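Long-range contact in acyl-CoA dehydrogenase (Geobacillus kaustophilus, PDB 2PG0), which probably catalyses the FAD-dependent dehydrogenation of carrier-bound acyl chains, introducing a double bond at the alpha-beta position: residues G135-K147 with A173-I187. Residues are numbered along the deposited sequence; the frame is centred on the assembly and turned at random.
Sequences GSDLANISTTAVK and ACKTDPQAKPPHRGI. With FAD (flavin-adenine dinucleotide), chain C.
K175 lays its aliphatic chain along the backbone of I141 to T143 and carries its ammonium to the carbonyl of A139. The chain, turned about CB-CG (chi2 -148°) and again about CD-CE (chi4 -63°), brings NZ to hydrogen-bond A139 O (2.9 Å) from above the carbonyl plane and P183 O (3.2 Å) from the face opposite G186 N. The backbone of K175 grips the other segment too, its N giving a nearly straight, in-plane bond to T143 O (2.6 Å) and its O accepting from A145 N (3.0 Å), a single bridge that ties strand 144-148 to the end of strand 169-175. I141 sets CD1 against A173, 3.6 Å from A173 O, and against CD1 of I187, whose side chain crosses it at about a right angle. A145 CB rests on C174 SG at 3.7 Å. T143 OG1 hydrogen-bonds E131. Shortening K175 to an alanine would probably leave A139 O and P183 O without the donor that joins them. In this middle domain S136, which binds an FAD phosphate oxygen through N and OG, lies three residues before A139; one buried lysine thus gathers carbonyls from two 3-10 turns, whose negative ends would probably stabilise its charge.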
loop_
_atom_site.group_PDB
_atom_site.type_symbol
_atom_site.label_atom_id
_atom_site.label_comp_id
_atom_site.label_asym_id
_atom_site.label_seq_id
_atom_site.Cartn_x
_atom_site.Cartn_y
_atom_site.Cartn_z
ATOM N N GLY A 135 6.421 -11.671 -25.917
ATOM C CA GLY A 135 5.230 -12.140 -25.226
ATOM C C GLY A 135 4.204 -11.030 -25.231
ATOM O O GLY A 135 3.221 -11.088 -25.975
ATOM N N SER A 136 4.442 -10.005 -24.407
ATOM C CA SER A 136 3.574 -8.820 -24.375
ATOM C C SER A 136 3.466 -8.171 -25.757
ATOM O O SER A 136 2.376 -7.766 -26.182
ATOM C CB SER A 136 4.082 -7.786 -23.359
ATOM O OG SER A 136 4.251 -8.358 -22.069
ATOM N N ASP A 137 4.605 -8.088 -26.442
ATOM C CA ASP A 137 4.703 -7.473 -27.765
ATOM C C ASP A 137 4.425 -8.517 -28.852
ATOM O O ASP A 137 5.303 -8.863 -29.649
ATOM C CB ASP A 137 6.095 -6.842 -27.933
ATOM C CG ASP A 137 6.224 -6.000 -29.194
ATOM O OD1 ASP A 137 5.204 -5.747 -29.882
ATOM O OD2 ASP A 137 7.371 -5.595 -29.488
ATOM N N LEU A 138 3.187 -9.002 -28.871
ATOM C CA LEU A 138 2.780 -10.105 -29.737
ATOM C C LEU A 138 2.917 -9.808 -31.234
ATOM O O LEU A 138 3.170 -10.713 -32.031
ATOM C CB LEU A 138 1.341 -10.524 -29.401
ATOM C CG LEU A 138 0.905 -11.949 -29.759
ATOM C CD1 LEU A 138 1.832 -12.987 -29.125
ATOM C CD2 LEU A 138 -0.534 -12.171 -29.321
ATOM N N ALA A 139 2.758 -8.546 -31.619
ATOM C CA ALA A 139 2.891 -8.177 -33.028
ATOM C C ALA A 139 4.308 -8.447 -33.550
ATOM O O ALA A 139 4.518 -8.535 -34.759
ATOM C CB ALA A 139 2.490 -6.718 -33.248
ATOM N N ASN A 140 5.259 -8.623 -32.627
ATOM C CA ASN A 140 6.674 -8.812 -32.956
ATOM C C ASN A 140 7.147 -10.276 -32.970
ATOM O O ASN A 140 8.350 -10.548 -32.992
ATOM C CB ASN A 140 7.547 -7.978 -32.003
ATOM C CG ASN A 140 8.964 -7.796 -32.510
ATOM O OD1 ASN A 140 9.185 -7.507 -33.688
ATOM N ND2 ASN A 140 9.938 -7.966 -31.619
ATOM N N ILE A 141 6.204 -11.216 -32.959
ATOM C CA ILE A 141 6.541 -12.643 -33.094
ATOM C C ILE A 141 7.226 -12.904 -34.439
ATOM O O ILE A 141 6.956 -12.203 -35.416
ATOM C CB ILE A 141 5.298 -13.558 -32.934
ATOM C CG1 ILE A 141 4.187 -13.172 -33.920
ATOM C CG2 ILE A 141 4.808 -13.543 -31.482
ATOM C CD1 ILE A 141 3.105 -14.243 -34.089
ATOM N N SER A 142 8.119 -13.886 -34.487
ATOM C CA SER A 142 8.889 -14.123 -35.702
ATOM C C SER A 142 8.789 -15.539 -36.285
ATOM O O SER A 142 9.439 -15.844 -37.294
ATOM C CB SER A 142 10.348 -13.707 -35.495
ATOM O OG SER A 142 10.978 -14.520 -34.523
ATOM N N THR A 143 7.966 -16.396 -35.673
ATOM C CA THR A 143 7.672 -17.714 -36.256
ATOM C C THR A 143 7.059 -17.498 -37.638
ATOM O O THR A 143 6.099 -16.749 -37.779
ATOM C CB THR A 143 6.729 -18.575 -35.356
ATOM O OG1 THR A 143 7.384 -18.866 -34.113
ATOM C CG2 THR A 143 6.372 -19.900 -36.039
ATOM N N THR A 144 7.641 -18.135 -38.653
ATOM C CA THR A 144 7.172 -17.975 -40.023
ATOM C C THR A 144 6.479 -19.227 -40.549
ATOM O O THR A 144 6.810 -20.349 -40.162
ATOM C CB THR A 144 8.323 -17.616 -41.000
ATOM O OG1 THR A 144 9.308 -18.652 -40.980
ATOM C CG2 THR A 144 8.971 -16.293 -40.614
ATOM N N ALA A 145 5.513 -19.011 -41.434
ATOM C CA ALA A 145 4.867 -20.085 -42.177
ATOM C C ALA A 145 4.896 -19.698 -43.645
ATOM O O ALA A 145 4.179 -18.794 -44.069
ATOM C CB ALA A 145 3.433 -20.287 -41.697
ATOM N N VAL A 146 5.755 -20.368 -44.408
ATOM C CA VAL A 146 5.931 -20.066 -45.821
ATOM C C VAL A 146 5.206 -21.127 -46.641
ATOM O O VAL A 146 5.444 -22.325 -46.473
ATOM C CB VAL A 146 7.429 -20.009 -46.215
ATOM C CG1 VAL A 146 7.592 -19.603 -47.688
ATOM C CG2 VAL A 146 8.185 -19.043 -45.311
ATOM N N LYS A 147 4.306 -20.676 -47.508
ATOM C CA LYS A 147 3.540 -21.570 -48.366
ATOM C C LYS A 147 4.464 -22.275 -49.358
ATOM O O LYS A 147 5.323 -21.645 -49.981
ATOM C CB LYS A 147 2.441 -20.791 -49.097
ATOM C CG LYS A 147 1.361 -21.651 -49.730
ATOM C CD LYS A 147 0.412 -22.207 -48.680
ATOM C CE LYS A 147 -0.655 -23.083 -49.308
ATOM N NZ LYS A 147 -1.679 -22.289 -50.041
ATOM N N ALA A 173 0.180 -19.151 -33.672
ATOM C CA ALA A 173 0.250 -17.823 -34.289
ATOM C C ALA A 173 1.592 -17.691 -34.999
ATOM O O ALA A 173 2.646 -17.840 -34.385
ATOM C CB ALA A 173 0.073 -16.719 -33.240
ATOM N N CYS A 174 1.551 -17.430 -36.301
ATOM C CA CYS A 174 2.776 -17.355 -37.096
ATOM C C CYS A 174 2.674 -16.273 -38.160
ATOM O O CYS A 174 1.582 -15.820 -38.489
ATOM C CB CYS A 174 3.067 -18.705 -37.745
ATOM S SG CYS A 174 1.642 -19.378 -38.591
ATOM N N LYS A 175 3.820 -15.847 -38.685
ATOM C CA LYS A 175 3.823 -14.838 -39.732
ATOM C C LYS A 175 3.842 -15.492 -41.111
ATOM O O LYS A 175 4.857 -16.042 -41.540
ATOM C CB LYS A 175 4.985 -13.853 -39.550
ATOM C CG LYS A 175 4.817 -12.925 -38.344
ATOM C CD LYS A 175 5.461 -11.565 -38.592
ATOM C CE LYS A 175 5.390 -10.664 -37.360
ATOM N NZ LYS A 175 3.990 -10.348 -36.978
ATOM N N THR A 176 2.692 -15.456 -41.779
ATOM C CA THR A 176 2.580 -15.916 -43.166
ATOM C C THR A 176 3.113 -14.863 -44.150
ATOM O O THR A 176 3.448 -15.180 -45.295
ATOM C CB THR A 176 1.133 -16.299 -43.529
ATOM O OG1 THR A 176 0.228 -15.318 -43.006
ATOM C CG2 THR A 176 0.786 -17.670 -42.956
ATOM N N ASP A 177 3.187 -13.616 -43.689
ATOM C CA ASP A 177 3.846 -12.539 -44.425
ATOM C C ASP A 177 4.637 -11.666 -43.448
ATOM O O ASP A 177 4.078 -10.748 -42.847
ATOM C CB ASP A 177 2.826 -11.707 -45.211
ATOM C CG ASP A 177 3.475 -10.591 -46.038
ATOM O OD1 ASP A 177 4.726 -10.536 -46.151
ATOM O OD2 ASP A 177 2.717 -9.759 -46.581
ATOM N N PRO A 178 5.944 -11.951 -43.286
ATOM C CA PRO A 178 6.790 -11.199 -42.351
ATOM C C PRO A 178 7.015 -9.745 -42.764
ATOM O O PRO A 178 7.380 -8.920 -41.922
ATOM C CB PRO A 178 8.125 -11.960 -42.382
ATOM C CG PRO A 178 7.833 -13.265 -43.036
ATOM C CD PRO A 178 6.706 -13.004 -43.977
ATOM N N GLN A 179 6.792 -9.437 -44.041
ATOM C CA GLN A 179 7.056 -8.099 -44.575
ATOM C C GLN A 179 5.831 -7.178 -44.547
ATOM O O GLN A 179 5.926 -6.010 -44.931
ATOM C CB GLN A 179 7.626 -8.184 -45.999
ATOM C CG GLN A 179 8.872 -9.064 -46.146
ATOM C CD GLN A 179 10.050 -8.585 -45.306
ATOM O OE1 GLN A 179 10.364 -7.392 -45.270
ATOM N NE2 GLN A 179 10.712 -9.520 -44.633
ATOM N N ALA A 180 4.696 -7.700 -44.080
ATOM C CA ALA A 180 3.434 -6.948 -44.051
ATOM C C ALA A 180 3.488 -5.680 -43.186
ATOM O O ALA A 180 4.200 -5.629 -42.178
ATOM C CB ALA A 180 2.291 -7.852 -43.608
ATOM N N LYS A 181 2.735 -4.660 -43.602
ATOM C CA LYS A 181 2.673 -3.372 -42.903
ATOM C C LYS A 181 1.218 -3.024 -42.573
ATOM O O LYS A 181 0.397 -2.883 -43.488
ATOM C CB LYS A 181 3.288 -2.251 -43.758
ATOM C CG LYS A 181 4.737 -2.468 -44.206
ATOM C CD LYS A 181 5.173 -1.370 -45.186
ATOM C CE LYS A 181 6.570 -1.617 -45.761
ATOM N NZ LYS A 181 6.599 -2.720 -46.771
ATOM N N PRO A 182 0.881 -2.896 -41.270
ATOM C CA PRO A 182 1.733 -3.082 -40.089
ATOM C C PRO A 182 2.071 -4.562 -39.873
ATOM O O PRO A 182 1.405 -5.424 -40.452
ATOM C CB PRO A 182 0.859 -2.566 -38.933
ATOM C CG PRO A 182 -0.305 -1.884 -39.567
ATOM C CD PRO A 182 -0.493 -2.537 -40.886
ATOM N N PRO A 183 3.104 -4.858 -39.056
ATOM C CA PRO A 183 3.536 -6.239 -38.822
ATOM C C PRO A 183 2.406 -7.210 -38.458
ATOM O O PRO A 183 2.430 -8.363 -38.898
ATOM C CB PRO A 183 4.519 -6.105 -37.655
ATOM C CG PRO A 183 5.067 -4.729 -37.791
ATOM C CD PRO A 183 3.941 -3.893 -38.314
ATOM N N HIS A 184 1.425 -6.743 -37.685
ATOM C CA HIS A 184 0.333 -7.608 -37.214
ATOM C C HIS A 184 -0.566 -8.142 -38.337
ATOM O O HIS A 184 -1.236 -9.162 -38.164
ATOM C CB HIS A 184 -0.494 -6.927 -36.107
ATOM C CG HIS A 184 -1.430 -5.867 -36.602
ATOM N ND1 HIS A 184 -1.306 -4.520 -36.651
ATOM C CD2 HIS A 184 -2.682 -6.155 -37.103
ATOM C CE1 HIS A 184 -2.470 -4.025 -37.187
ATOM N NE2 HIS A 184 -3.284 -5.031 -37.450
ATOM N N ARG A 185 -0.567 -7.460 -39.482
ATOM C CA ARG A 185 -1.357 -7.890 -40.642
ATOM C C ARG A 185 -0.738 -9.081 -41.368
ATOM O O ARG A 185 -1.322 -9.610 -42.319
ATOM C CB ARG A 185 -1.567 -6.732 -41.624
ATOM C CG ARG A 185 -2.624 -5.729 -41.197
ATOM C CD ARG A 185 -2.995 -4.814 -42.362
ATOM N NE ARG A 185 -3.796 -3.665 -41.933
ATOM C CZ ARG A 185 -4.129 -2.639 -42.719
ATOM N NH1 ARG A 185 -3.733 -2.602 -43.988
ATOM N NH2 ARG A 185 -4.861 -1.645 -42.232
ATOM N N GLY A 186 0.442 -9.497 -40.921
ATOM C CA GLY A 186 1.104 -10.673 -41.471
ATOM C C GLY A 186 0.925 -11.927 -40.633
ATOM O O GLY A 186 1.537 -12.954 -40.920
ATOM N N ILE A 187 0.085 -11.841 -39.601
ATOM C CA ILE A 187 -0.129 -12.954 -38.671
ATOM C C ILE A 187 -1.350 -13.800 -39.047
ATOM O O ILE A 187 -2.407 -13.275 -39.402
ATOM C CB ILE A 187 -0.245 -12.477 -37.194
ATOM C CG1 ILE A 187 1.034 -11.761 -36.750
ATOM C CG2 ILE A 187 -0.535 -13.657 -36.259
ATOM C CD1 ILE A 187 0.926 -11.071 -35.381
HETATM P PA FAD C . 7.772 -9.596 -21.454
HETATM O O1A FAD C . 9.189 -9.710 -21.932
HETATM O O2A FAD C . 6.790 -9.280 -22.554
HETATM O O5B FAD C . 7.691 -8.479 -20.288
HETATM C C5B FAD C . 8.557 -8.546 -19.166
HETATM C C4B FAD C . 8.115 -7.483 -18.159
HETATM O O4B FAD C . 8.181 -6.209 -18.782
HETATM C C3B FAD C . 6.663 -7.697 -17.738
HETATM O O3B FAD C . 6.484 -7.365 -16.377
HETATM C C2B FAD C . 5.901 -6.696 -18.573
HETATM O O2B FAD C . 4.662 -6.315 -18.002
HETATM C C1B FAD C . 6.922 -5.562 -18.663
HETATM N N9A FAD C . 6.613 -4.683 -19.805
HETATM C C8A FAD C . 6.696 -4.987 -21.143
HETATM N N7A FAD C . 6.298 -3.907 -21.850
HETATM C C5A FAD C . 5.962 -2.924 -20.984
HETATM C C6A FAD C . 5.497 -1.627 -21.171
HETATM N N6A FAD C . 5.189 -1.198 -22.399
HETATM N N1A FAD C . 5.228 -0.840 -20.069
HETATM C C2A FAD C . 5.424 -1.323 -18.787
HETATM N N3A FAD C . 5.900 -2.610 -18.604
HETATM C C4A FAD C . 6.156 -3.398 -19.690
HETATM N N1 FAD C . 1.781 -18.058 -23.788
HETATM C C2 FAD C . 1.031 -18.627 -24.803
HETATM O O2 FAD C . 1.020 -18.103 -25.919
HETATM N N3 FAD C . 0.308 -19.789 -24.567
HETATM C C4 FAD C . 0.337 -20.381 -23.321
HETATM O O4 FAD C . -0.298 -21.420 -23.125
HETATM C C4X FAD C . 1.084 -19.799 -22.291
HETATM N N5 FAD C . 1.119 -20.381 -21.034
HETATM C C5X FAD C . 1.880 -19.829 -20.020
HETATM C C6 FAD C . 1.911 -20.453 -18.779
HETATM C C7 FAD C . 2.667 -19.902 -17.747
HETATM C C7M FAD C . 2.658 -20.608 -16.420
HETATM C C8 FAD C . 3.400 -18.721 -17.969
HETATM C C8M FAD C . 4.239 -18.071 -16.905
HETATM C C9 FAD C . 3.372 -18.107 -19.215
HETATM C C9A FAD C . 2.607 -18.652 -20.251
HETATM N N10 FAD C . 2.556 -18.043 -21.507
HETATM C C10 FAD C . 1.814 -18.628 -22.529
HETATM C "C1'" FAD C . 3.256 -16.729 -21.783
HETATM C "C2'" FAD C . 2.704 -15.490 -21.057
HETATM O "O2'" FAD C . 1.502 -14.999 -21.615
HETATM C "C3'" FAD C . 3.784 -14.415 -21.131
HETATM O "O3'" FAD C . 4.769 -14.768 -20.184
HETATM C "C4'" FAD C . 3.286 -12.985 -20.870
HETATM O "O4'" FAD C . 2.441 -12.520 -21.907
HETATM C "C5'" FAD C . 4.442 -11.998 -20.702
HETATM O "O5'" FAD C . 5.359 -12.101 -21.777
HETATM P P FAD C . 6.920 -12.292 -21.452
HETATM O O1P FAD C . 7.120 -13.445 -20.501
HETATM O O2P FAD C . 7.686 -12.476 -22.732
HETATM O O3P FAD C . 7.364 -10.945 -20.674
HETATM O O HOH W 1 3.124 -17.602 -46.375
#